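Local coordinates for probable leucine/isoleucine/valine-binding protein (Rhodopirellula baltica, PDB 4KV7), which probably binds leucine, isoleucine, valine or a related small ligand as a periplasmic solute-binding protein, though its function has not been established, at residues A144-D147 with A148-K152. The protein carries 1 engineered substitution. Residues are numbered along the deposited sequence; the frame is centred on the assembly and turned at random.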
ATOM      1  N   ALA A 144       5.532  14.271  -4.060  1.00 10.28           N
ATOM      2  CA  ALA A 144       6.973  14.103  -3.894  1.00 10.19           C
ATOM      3  C   ALA A 144       7.660  13.870  -5.241  1.00  9.80           C
ATOM      4  O   ALA A 144       8.693  14.473  -5.528  1.00 11.00           O
ATOM      5  CB  ALA A 144       7.268  12.973  -2.934  1.00 11.43           C
HETATM    6  N   MSE A 145       7.069  13.013  -6.070  1.00  9.14           N
HETATM    7  CA  MSE A 145       7.608  12.732  -7.391  1.00 10.17           C
HETATM    8  C   MSE A 145       7.651  13.978  -8.260  1.00 10.08           C
HETATM    9  O   MSE A 145       8.681  14.294  -8.867  1.00 10.24           O
HETATM   10  CB  MSE A 145       6.747  11.687  -8.102  1.00  8.68           C
HETATM   11  CG  MSE A 145       6.778  10.305  -7.520  1.00  9.94           C
HETATM   12 SE   MSE A 145       5.518   9.282  -8.530  0.62 10.87          SE
HETATM   13  CE  MSE A 145       5.943   7.476  -7.911  1.00 10.36           C
ATOM     14  N   VAL A 146       6.516  14.669  -8.356  1.00 10.09           N
ATOM     15  CA  VAL A 146       6.416  15.811  -9.250  1.00 10.46           C
ATOM     16  C   VAL A 146       7.366  16.918  -8.814  1.00 11.09           C
ATOM     17  O   VAL A 146       8.078  17.489  -9.649  1.00 12.24           O
ATOM     18  CB  VAL A 146       4.963  16.310  -9.375  1.00  9.81           C
ATOM     19  CG1 VAL A 146       4.907  17.699 -10.022  1.00 12.17           C
ATOM     20  CG2 VAL A 146       4.121  15.295 -10.142  1.00 11.32           C
ATOM     21  N   ASP A 147       7.394  17.229  -7.521  1.00 10.40           N
ATOM     22  CA  ASP A 147       8.292  18.277  -7.054  1.00 11.93           C
ATOM     23  C   ASP A 147       9.743  17.930  -7.371  1.00 11.64           C
ATOM     24  O   ASP A 147      10.517  18.792  -7.780  1.00 12.31           O
ATOM     25  CB  ASP A 147       8.137  18.513  -5.547  1.00 12.65           C
ATOM     26  CG  ASP A 147       6.833  19.205  -5.177  1.00 13.58           C
ATOM     27  OD1 ASP A 147       6.191  19.806  -6.058  1.00 15.67           O
ATOM     28  OD2 ASP A 147       6.453  19.139  -3.985  1.00 15.61           O
ATOM     29  N   ALA A 148      10.106  16.663  -7.192  1.00 11.14           N
ATOM     30  CA  ALA A 148      11.483  16.253  -7.445  1.00 11.43           C
ATOM     31  C   ALA A 148      11.837  16.297  -8.928  1.00 12.10           C
ATOM     32  O   ALA A 148      12.947  16.671  -9.288  1.00 13.41           O
ATOM     33  CB  ALA A 148      11.734  14.881  -6.885  1.00 13.39           C
ATOM     34  N   LEU A 149      10.896  15.907  -9.782  1.00 11.97           N
ATOM     35  CA  LEU A 149      11.113  15.964 -11.221  1.00 12.46           C
ATOM     36  C   LEU A 149      11.317  17.397 -11.693  1.00 12.39           C
ATOM     37  O   LEU A 149      12.237  17.688 -12.458  1.00 13.05           O
ATOM     38  CB  LEU A 149       9.937  15.319 -11.960  1.00 12.49           C
ATOM     39  CG  LEU A 149       9.883  13.796 -11.863  1.00 11.73           C
ATOM     40  CD1 LEU A 149       8.500  13.289 -12.221  1.00 13.07           C
ATOM     41  CD2 LEU A 149      10.938  13.184 -12.785  1.00 14.75           C
ATOM     42  N   VAL A 150      10.439  18.285 -11.241  1.00 12.94           N
ATOM     43  CA  VAL A 150      10.514  19.681 -11.639  1.00 14.36           C
ATOM     44  C   VAL A 150      11.800  20.318 -11.124  1.00 13.99           C
ATOM     45  O   VAL A 150      12.413  21.115 -11.822  1.00 15.18           O
ATOM     46  CB  VAL A 150       9.266  20.454 -11.159  1.00 15.28           C
ATOM     47  CG1 VAL A 150       9.428  21.948 -11.360  1.00 18.15           C
ATOM     48  CG2 VAL A 150       8.026  19.938 -11.887  1.00 15.79           C
ATOM     49  N   ALA A 151      12.234  19.945  -9.926  1.00 14.51           N
ATOM     50  CA  ALA A 151      13.485  20.475  -9.387  1.00 16.22           C
ATOM     51  C   ALA A 151      14.693  20.079 -10.248  1.00 15.78           C
ATOM     52  O   ALA A 151      15.705  20.773 -10.261  1.00 18.47           O
ATOM     53  CB  ALA A 151      13.674  20.022  -7.943  1.00 16.73           C
ATOM     54  N   LYS A 152      14.576  18.961 -10.965  1.00 15.58           N
ATOM     55  CA  LYS A 152      15.647  18.485 -11.836  1.00 17.25           C
ATOM     56  C   LYS A 152      15.527  19.010 -13.263  1.00 18.87           C
ATOM     57  O   LYS A 152      16.341  18.672 -14.124  1.00 23.08           O
ATOM     58  CB  LYS A 152      15.702  16.956 -11.843  1.00 18.94           C
ATOM     59  CG  LYS A 152      16.263  16.364 -10.568  1.00 22.13           C
ATOM     60  CD  LYS A 152      17.662  16.894 -10.310  1.00 28.56           C
ATOM     61  CE  LYS A 152      18.139  16.550  -8.915  1.00 27.93           C
ATOM     62  NZ  LYS A 152      19.457  17.183  -8.618  1.00 32.05           N
TER
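The backbone N-H of A148 is given to A144 O (N to O 3.1 Å), the first of four successive i to i+4 bonds that join 144-147 to 148-152 in the last turns of helix 138-151. Its CB rests against A144 O; both alanine side chains touch W375, and that of A148 also L378. L149 follows, its N bonded to M145 O at 2.9 Å. With CG anti to its own carbonyl carbon (chi1 -73°), the L149 side chain leans back over the preceding turn, bringing CG to 3.3 Å from M145 O, while CD1 lies alongside the same oxygen. L149 and the selenomethionine M145 both face the sheet, meeting L246 of strand 244-247. V150 N makes the straightest bond, to V146 O (3.0 Å, N-H...O 170°). V150 CG2, beside the backbone N, lies 3.3 Å from V146 O and 4.3 Å from V146 CG1. This valine pair packs on H183 of helix 167-183. A151 N closes the series on D147 O at 3.0 Å, with CB close to that oxygen. D147 OD1 accepts a hydrogen bond from H183 NE2 and forms a salt bridge with R182, tying the two neighbouring helices together. K152 N makes weak bonds to A148 O and L149 O, while NZ reaches E376 O. The whole is a regular amphipathic alpha-helical end, laid against the parallel strands 219-223 and 244-247 of the mixed sheet in one alpha/beta lobe of the periplasmic binding protein fold.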